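Local coordinates for putative enoyl-CoA hydratase (Streptomyces avermitilis, PDB 3GKB), which probably hydrates or isomerises acyl-CoA substrates as a member of the crotonase (enoyl-CoA hydratase/isomerase) family, although its own reaction is not established, at residues Asn30-Gly33 and Ala34-Arg38; Leu67-Val70 and Asp71-Ile74; Ser87-Ala90 and Asp91-Val94. All blocks are in the same frame, centred on the assembly; numbering follows the deposited sequence.

Interaction 1 of 3, residues Asn30-Gly33 and Ala34-Arg38; sequences NVIG and ATMMR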
ATOM      1  N   ASN B  30      28.503  12.333   5.546  1.00 15.81           N
ATOM      2  CA  ASN B  30      27.214  13.029   5.584  1.00 15.72           C
ATOM      3  C   ASN B  30      26.370  12.646   6.800  1.00 16.16           C
ATOM      4  O   ASN B  30      25.154  12.400   6.700  1.00 14.46           O
ATOM      5  CB  ASN B  30      26.429  12.839   4.279  1.00 15.95           C
ATOM      6  CG  ASN B  30      26.783  13.874   3.218  1.00 16.23           C
ATOM      7  OD1 ASN B  30      27.864  14.509   3.253  1.00 17.40           O
ATOM      8  ND2 ASN B  30      25.879  14.046   2.249  1.00 14.31           N
ATOM      9  N   VAL B  31      27.001  12.648   7.974  1.00 16.57           N
ATOM     10  CA  VAL B  31      26.192  12.499   9.188  1.00 17.84           C
ATOM     11  C   VAL B  31      25.334  13.743   9.344  1.00 17.37           C
ATOM     12  O   VAL B  31      25.682  14.818   8.873  1.00 18.40           O
ATOM     13  CB  VAL B  31      26.998  12.233  10.497  1.00 19.07           C
ATOM     14  CG1 VAL B  31      27.886  11.019  10.375  1.00 19.43           C
ATOM     15  CG2 VAL B  31      27.750  13.438  10.934  1.00 20.98           C
ATOM     16  N   ILE B  32      24.181  13.557   9.952  1.00 17.63           N
ATOM     17  CA  ILE B  32      23.279  14.637  10.356  1.00 17.11           C
ATOM     18  C   ILE B  32      23.622  15.020  11.780  1.00 17.20           C
ATOM     19  O   ILE B  32      23.244  14.328  12.753  1.00 18.08           O
ATOM     20  CB  ILE B  32      21.819  14.187  10.347  1.00 17.43           C
ATOM     21  CG1 ILE B  32      21.430  13.606   8.990  1.00 16.83           C
ATOM     22  CG2 ILE B  32      20.905  15.366  10.722  1.00 17.25           C
ATOM     23  CD1 ILE B  32      20.140  12.785   9.071  1.00 19.81           C
ATOM     24  N   GLY B  33      24.356  16.108  11.909  1.00 17.50           N
ATOM     25  CA  GLY B  33      24.715  16.654  13.219  1.00 17.56           C
ATOM     26  C   GLY B  33      23.861  17.856  13.564  1.00 18.13           C
ATOM     27  O   GLY B  33      22.951  18.258  12.795  1.00 18.11           O
ATOM     28  N   ALA B  34      24.139  18.442  14.728  1.00 18.69           N
ATOM     29  CA  ALA B  34      23.378  19.595  15.200  1.00 18.65           C
ATOM     30  C   ALA B  34      23.488  20.782  14.258  1.00 18.36           C
ATOM     31  O   ALA B  34      22.493  21.492  14.042  1.00 18.18           O
ATOM     32  CB  ALA B  34      23.803  20.006  16.611  1.00 18.19           C
ATOM     33  N   THR B  35      24.678  20.980  13.685  1.00 19.19           N
ATOM     34  CA  THR B  35      24.887  22.052  12.736  1.00 19.40           C
ATOM     35  C   THR B  35      24.037  21.858  11.485  1.00 18.85           C
ATOM     36  O   THR B  35      23.362  22.784  11.054  1.00 17.64           O
ATOM     37  CB  THR B  35      26.390  22.263  12.393  1.00 20.49           C
ATOM     38  OG1 THR B  35      27.101  22.592  13.602  1.00 21.36           O
ATOM     39  CG2 THR B  35      26.544  23.404  11.397  1.00 19.85           C
ATOM     40  N   MET B  36      24.022  20.652  10.924  1.00 18.30           N
ATOM     41  CA  MET B  36      23.170  20.412   9.748  1.00 18.35           C
ATOM     42  C   MET B  36      21.683  20.626  10.057  1.00 17.75           C
ATOM     43  O   MET B  36      20.955  21.184   9.236  1.00 18.14           O
ATOM     44  CB  MET B  36      23.368  19.010   9.143  1.00 17.72           C
ATOM     45  CG  MET B  36      22.619  18.809   7.794  1.00 18.50           C
ATOM     46  SD  MET B  36      22.625  17.105   7.094  1.00 12.77           S
ATOM     47  CE  MET B  36      24.368  16.982   6.557  1.00 18.22           C
ATOM     48  N   MET B  37      21.242  20.157  11.211  1.00 17.22           N
ATOM     49  CA  MET B  37      19.849  20.301  11.628  1.00 17.37           C
ATOM     50  C   MET B  37      19.452  21.789  11.655  1.00 17.83           C
ATOM     51  O   MET B  37      18.369  22.172  11.216  1.00 17.59           O
ATOM     52  CB  MET B  37      19.639  19.642  13.001  1.00 17.49           C
ATOM     53  CG  MET B  37      19.715  18.108  12.998  1.00 17.51           C
ATOM     54  SD  MET B  37      19.752  17.229  14.585  1.00 11.76           S
ATOM     55  CE  MET B  37      18.067  17.469  15.108  1.00 18.42           C
ATOM     56  N   ARG B  38      20.355  22.629  12.163  1.00 18.28           N
ATOM     57  CA  ARG B  38      20.088  24.063  12.238  1.00 19.46           C
ATOM     58  C   ARG B  38      20.110  24.695  10.847  1.00 18.53           C
ATOM     59  O   ARG B  38      19.248  25.526  10.530  1.00 19.32           O
ATOM     60  CB  ARG B  38      21.115  24.719  13.186  1.00 19.93           C
ATOM     61  CG  ARG B  38      21.000  26.195  13.345  1.00 26.70           C
ATOM     62  CD  ARG B  38      21.832  26.631  14.566  1.00 31.84           C
ATOM     63  NE  ARG B  38      23.278  26.543  14.345  1.00 37.38           N
ATOM     64  CZ  ARG B  38      24.100  25.568  14.757  1.00 40.84           C
ATOM     65  NH1 ARG B  38      23.667  24.506  15.447  1.00 43.21           N
ATOM     66  NH2 ARG B  38      25.397  25.666  14.474  1.00 42.05           N
TER

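Interaction 2 of 3, residues Leu67-Val70 and Asp71-Ile74; sequences LAHV and DMRI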
ATOM      1  N   LEU B  67      22.699  10.515   3.415  1.00 16.09           N
ATOM      2  CA  LEU B  67      22.826  10.957   4.808  1.00 15.73           C
ATOM      3  C   LEU B  67      23.033   9.707   5.647  1.00 15.98           C
ATOM      4  O   LEU B  67      22.215   8.830   5.623  1.00 15.57           O
ATOM      5  CB  LEU B  67      21.599  11.696   5.303  1.00 16.27           C
ATOM      6  CG  LEU B  67      21.366  13.118   4.773  1.00 15.29           C
ATOM      7  CD1 LEU B  67      19.943  13.612   5.209  1.00 14.91           C
ATOM      8  CD2 LEU B  67      22.497  14.098   5.206  1.00 15.37           C
ATOM      9  N   ALA B  68      24.160   9.622   6.326  1.00 15.15           N
ATOM     10  CA  ALA B  68      24.565   8.383   6.988  1.00 15.64           C
ATOM     11  C   ALA B  68      23.570   7.950   8.054  1.00 15.61           C
ATOM     12  O   ALA B  68      23.169   6.797   8.092  1.00 16.26           O
ATOM     13  CB  ALA B  68      25.927   8.553   7.597  1.00 15.65           C
ATOM     14  N   HIS B  69      23.209   8.909   8.907  1.00 15.30           N
ATOM     15  CA  HIS B  69      22.388   8.772  10.118  1.00 15.73           C
ATOM     16  C   HIS B  69      22.706   9.984  10.997  1.00 16.12           C
ATOM     17  O   HIS B  69      23.555  10.792  10.646  1.00 15.10           O
ATOM     18  CB  HIS B  69      22.625   7.441  10.879  1.00 15.55           C
ATOM     19  CG  HIS B  69      24.057   7.179  11.217  1.00 16.79           C
ATOM     20  ND1 HIS B  69      24.722   7.864  12.215  1.00 18.27           N
ATOM     21  CD2 HIS B  69      24.968   6.346  10.655  1.00 16.99           C
ATOM     22  CE1 HIS B  69      25.973   7.439  12.273  1.00 17.68           C
ATOM     23  NE2 HIS B  69      26.157   6.536  11.322  1.00 16.42           N
ATOM     24  N   VAL B  70      22.016  10.103  12.125  1.00 16.21           N
ATOM     25  CA  VAL B  70      22.285  11.178  13.070  1.00 16.99           C
ATOM     26  C   VAL B  70      23.626  10.944  13.766  1.00 17.38           C
ATOM     27  O   VAL B  70      23.988   9.821  14.090  1.00 18.16           O
ATOM     28  CB  VAL B  70      21.129  11.299  14.093  1.00 17.09           C
ATOM     29  CG1 VAL B  70      21.492  12.266  15.218  1.00 17.85           C
ATOM     30  CG2 VAL B  70      19.844  11.771  13.377  1.00 17.54           C
ATOM     31  N   ASP B  71      24.341  12.029  13.981  1.00 18.11           N
ATOM     32  CA  ASP B  71      25.643  12.020  14.621  1.00 18.61           C
ATOM     33  C   ASP B  71      25.553  11.281  15.952  1.00 18.25           C
ATOM     34  O   ASP B  71      24.772  11.619  16.840  1.00 18.02           O
ATOM     35  CB  ASP B  71      26.096  13.468  14.815  1.00 19.05           C
ATOM     36  CG  ASP B  71      27.453  13.584  15.516  1.00 22.51           C
ATOM     37  OD1 ASP B  71      28.149  12.544  15.678  1.00 20.35           O
ATOM     38  OD2 ASP B  71      27.780  14.736  15.918  1.00 23.94           O
ATOM     39  N   MET B  72      26.355  10.245  16.082  1.00 18.37           N
ATOM     40  CA  MET B  72      26.305   9.400  17.279  1.00 19.20           C
ATOM     41  C   MET B  72      26.884  10.129  18.517  1.00 19.61           C
ATOM     42  O   MET B  72      26.708   9.674  19.642  1.00 19.67           O
ATOM     43  CB  MET B  72      27.059   8.101  16.998  1.00 19.51           C
ATOM     44  CG  MET B  72      26.268   7.084  16.083  1.00 17.09           C
ATOM     45  SD  MET B  72      27.338   5.787  15.308  1.00 13.38           S
ATOM     46  CE  MET B  72      27.576   4.674  16.629  1.00 19.30           C
ATOM     47  N   ARG B  73      27.599  11.220  18.281  1.00 19.74           N
ATOM     48  CA  ARG B  73      28.117  12.075  19.348  1.00 21.04           C
ATOM     49  C   ARG B  73      27.222  13.274  19.653  1.00 21.58           C
ATOM     50  O   ARG B  73      27.621  14.161  20.429  1.00 21.18           O
ATOM     51  CB  ARG B  73      29.500  12.590  18.978  1.00 21.66           C
ATOM     52  CG  ARG B  73      30.510  11.510  18.690  1.00 23.24           C
ATOM     53  CD  ARG B  73      31.887  12.069  18.888  1.00 27.00           C
ATOM     54  NE  ARG B  73      32.856  11.015  19.061  1.00 30.66           N
ATOM     55  CZ  ARG B  73      33.555  10.472  18.084  1.00 34.30           C
ATOM     56  NH1 ARG B  73      33.381  10.871  16.824  1.00 36.30           N
ATOM     57  NH2 ARG B  73      34.424   9.505  18.368  1.00 36.25           N
ATOM     58  N   ILE B  74      26.020  13.313  19.076  1.00 21.67           N
ATOM     59  CA  ILE B  74      25.154  14.484  19.235  1.00 23.58           C
ATOM     60  C   ILE B  74      24.745  14.738  20.706  1.00 24.75           C
ATOM     61  O   ILE B  74      24.419  15.853  21.068  1.00 24.84           O
ATOM     62  CB  ILE B  74      23.903  14.406  18.300  1.00 23.26           C
ATOM     63  CG1 ILE B  74      23.344  15.812  18.073  1.00 23.04           C
ATOM     64  CG2 ILE B  74      22.867  13.403  18.818  1.00 21.87           C
ATOM     65  CD1 ILE B  74      22.391  15.904  16.931  1.00 23.86           C
TER

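Interaction 3 of 3, residues Ser87-Ala90 and Asp91-Val94; sequences SAPA and DVNV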
ATOM      1  N   SER B  87      13.124  25.164  19.623  1.00 36.60           N
ATOM      2  CA  SER B  87      12.436  25.637  18.427  1.00 36.28           C
ATOM      3  C   SER B  87      11.573  24.573  17.732  1.00 34.94           C
ATOM      4  O   SER B  87      10.896  24.868  16.752  1.00 35.43           O
ATOM      5  CB  SER B  87      13.464  26.190  17.427  1.00 36.86           C
ATOM      6  OG  SER B  87      13.947  27.459  17.855  1.00 38.61           O
ATOM      7  N   ALA B  88      11.585  23.339  18.228  1.00 33.42           N
ATOM      8  CA  ALA B  88      10.723  22.291  17.656  1.00 31.99           C
ATOM      9  C   ALA B  88       9.226  22.583  17.849  1.00 30.58           C
ATOM     10  O   ALA B  88       8.830  23.128  18.893  1.00 30.56           O
ATOM     11  CB  ALA B  88      11.077  20.919  18.263  1.00 31.63           C
ATOM     12  N   PRO B  89       8.382  22.189  16.869  1.00 29.14           N
ATOM     13  CA  PRO B  89       6.938  22.397  17.000  1.00 28.45           C
ATOM     14  C   PRO B  89       6.343  21.617  18.154  1.00 27.34           C
ATOM     15  O   PRO B  89       6.964  20.684  18.680  1.00 25.90           O
ATOM     16  CB  PRO B  89       6.361  21.888  15.666  1.00 28.42           C
ATOM     17  CG  PRO B  89       7.513  21.573  14.795  1.00 28.67           C
ATOM     18  CD  PRO B  89       8.698  21.380  15.673  1.00 29.38           C
ATOM     19  N   ALA B  90       5.148  22.026  18.566  1.00 26.83           N
ATOM     20  CA  ALA B  90       4.407  21.324  19.613  1.00 26.48           C
ATOM     21  C   ALA B  90       4.261  19.849  19.251  1.00 26.00           C
ATOM     22  O   ALA B  90       3.953  19.537  18.112  1.00 25.87           O
ATOM     23  CB  ALA B  90       3.031  21.930  19.796  1.00 26.70           C
ATOM     24  N   ASP B  91       4.485  18.971  20.231  1.00 25.73           N
ATOM     25  CA  ASP B  91       4.189  17.527  20.096  1.00 25.77           C
ATOM     26  C   ASP B  91       5.095  16.825  19.082  1.00 23.61           C
ATOM     27  O   ASP B  91       4.755  15.750  18.573  1.00 23.89           O
ATOM     28  CB  ASP B  91       2.732  17.295  19.683  1.00 26.77           C
ATOM     29  CG  ASP B  91       1.738  17.961  20.615  1.00 30.99           C
ATOM     30  OD1 ASP B  91       1.855  17.752  21.842  1.00 36.47           O
ATOM     31  OD2 ASP B  91       0.846  18.677  20.092  1.00 38.30           O
ATOM     32  N   VAL B  92       6.242  17.437  18.803  1.00 21.46           N
ATOM     33  CA  VAL B  92       7.223  16.911  17.868  1.00 20.29           C
ATOM     34  C   VAL B  92       8.595  17.052  18.549  1.00 19.27           C
ATOM     35  O   VAL B  92       8.963  18.139  19.008  1.00 19.39           O
ATOM     36  CB  VAL B  92       7.188  17.709  16.524  1.00 20.44           C
ATOM     37  CG1 VAL B  92       8.397  17.391  15.628  1.00 19.33           C
ATOM     38  CG2 VAL B  92       5.840  17.542  15.820  1.00 19.72           C
ATOM     39  N   ASN B  93       9.333  15.947  18.650  1.00 17.93           N
ATOM     40  CA  ASN B  93      10.672  16.009  19.238  1.00 16.86           C
ATOM     41  C   ASN B  93      11.702  16.589  18.279  1.00 16.51           C
ATOM     42  O   ASN B  93      11.412  16.802  17.081  1.00 15.53           O
ATOM     43  CB  ASN B  93      11.084  14.674  19.853  1.00 16.53           C
ATOM     44  CG  ASN B  93      11.531  13.646  18.816  1.00 16.98           C
ATOM     45  OD1 ASN B  93      12.148  13.984  17.818  1.00 16.30           O
ATOM     46  ND2 ASN B  93      11.275  12.377  19.102  1.00 17.67           N
ATOM     47  N   VAL B  94      12.893  16.837  18.814  1.00 16.54           N
ATOM     48  CA  VAL B  94      13.964  17.545  18.089  1.00 17.35           C
ATOM     49  C   VAL B  94      14.382  16.836  16.782  1.00 17.30           C
ATOM     50  O   VAL B  94      14.716  17.471  15.800  1.00 15.89           O
ATOM     51  CB  VAL B  94      15.191  17.823  19.027  1.00 17.97           C
ATOM     52  CG1 VAL B  94      15.997  16.552  19.299  1.00 18.99           C
ATOM     53  CG2 VAL B  94      16.076  18.895  18.437  1.00 20.65           C
TER

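Interaction 1 of 3, residues Asn30-Gly33 and Ala34-Arg38
Gly33 is the N-cap of helix 34-48, and the contact is the first turn of that helix closing back on the loop that leads into it from strand 19-24. Gly33 O accepts a hydrogen bond from Met37 N at 3.0 Å. The bond is nearly straight at nitrogen (163°) and lies in the carbonyl plane, and Arg38 N repeats the step to Ala34 O. Two methionines then reach back to the incoming loop, one to each side of this opening turn. Met36 carries CG anti to its backbone N (chi1 -172°), which sends the chain back obliquely across Ile32, with SD 4.1 Å from Ile32 CA; the bend at chi3 then carries the methyl on toward Val31. Met37 leaves its backbone the other way, with CG beside the N, and runs at about a right angle across the Ile32 side chain; Ile32 CG2 meets Met37 CG at 3.8 Å. Outside the turn, Met36 packs on Asn26, while Met37 and Ala34 lie against Leu84 of helix 78-87. On the loop side, Asn26 ND2 donates to Val31 O, the same carbonyl oxygen that Met36 CE approaches to 3.4 Å.

Interaction 2 of 3, residues Leu67-Val70 and Asp71-Ile74
From His69 the chain runs through Val70 in an irregular, open course and then folds at Asp71 into a type I beta turn that ends at Ile74, where Ile74 N bonds to Asp71 O. An Asx turn is laid over its start: Arg73 N donates to Asp71 OD1 at 3.0 Å, meeting the oxygen from above the carboxylate plane. Just ahead of the turn, His69 ND1 donates to Val70 O at 2.8 Å. The bond is straight (166°) and in the imidazole plane, but the nitrogen sits above the carbonyl plane of Val70, 52° out of it. With CG wedged between backbone N and carbonyl carbon (chi1 54°), the ring folds over its own main chain to make this bond. NE2 is hydrogen-bonded to Glu267 OE2, and two bonds at its two nitrogens should fix the rotation of the ring. Met72 approaches the ring obliquely, SD 3.7 Å from His69 CE1. Separately, Val70 CG1 meets Ile74 CG2 at 4.0 Å. Gln262 grips the turn twice, through Met72 N and Asp71 OD1. Met72 packs on Ile253 and Leu257 of helix 248-258, and Ile74 on Met37 of helix 34-48, so this loop, which joins strand 55-60 to helix 78-87, touches both helix 248-258 and helix 34-48.

Interaction 3 of 3, residues Ser87-Ala90 and Asp91-Val94
Ala88 and Pro89 face Val92 across the neck of a reversal whose inner side is close-packed and whose tip, at Ala90 and Asp91, lies in solvent. On the inner side the methyl of Ala88 points at the returning limb of the loop, with Ala88 CB 3.6 Å from Val92 O. Next to it, the Pro89 ring and the Val92 side chain meet obliquely, Pro89 CD lying 4.0 Å from Val92 CG1. That branch stands anti to the Val92 backbone N (chi1 168°), which turns it to the proline, while the other branch takes the tip side, with Val92 CG2 3.6 Å from Ala90 O. The backbone bond closing the reversal is weak: Val92 N reaches Pro89 O at 3.3 Å with a bent angle of 139°. Apolar contact therefore supplements a poor hydrogen bond at the neck.

The tip is looser. Asp91 takes a positive phi (68°), and its side chain lies beside Ala90, Asp91 OD2 coming 3.9 Å from Ala90 CB. The carboxylate has a long, weak ion pair with Lys230, so its charge is probably only loosely held. Beyond the turn the loop is anchored again. Asn93 OD1 caps Gln96 N, while Asn93 ND2 donates to Asn237 OD1 and Gly152 O, using both ends of the amide. Val94 packs on Leu81, Leu84 and Ala85 of helix 78-87, while Pro89 and Val92 touch Ala97 and Glu100 of helix 96-103. The whole is a helix-loop-helix connection in which a type II beta turn, Pro89 to Val92, with Asp91 in the left-handed region at its third position, is followed by an asparagine side chain capping the start of the next helix.

Interactions 1 and 2 are neighbours, their centres 8 Å apart, and their backbones are joined: Ile32 N lies 2.9 Å from His69 O, and Ile32 O lies 2.8 Å from Asp71 N, both probable hydrogen bonds. Met36 SD adds packing on Leu67 CD2 at 3.6 Å. Interaction 3 is more distant, its centre 17 Å from that of interaction 1, yet Met37 CE reaches Val94 O at 3.4 Å. It does not touch interaction 2; their nearest atoms are about 7 Å apart. In crotonases the loop equivalent to 67-74 usually gives a backbone N-H to the oxyanion hole, so interaction 2 probably lies at the edge of the acyl-CoA pocket, with interaction 1 bonded to it through Ile32.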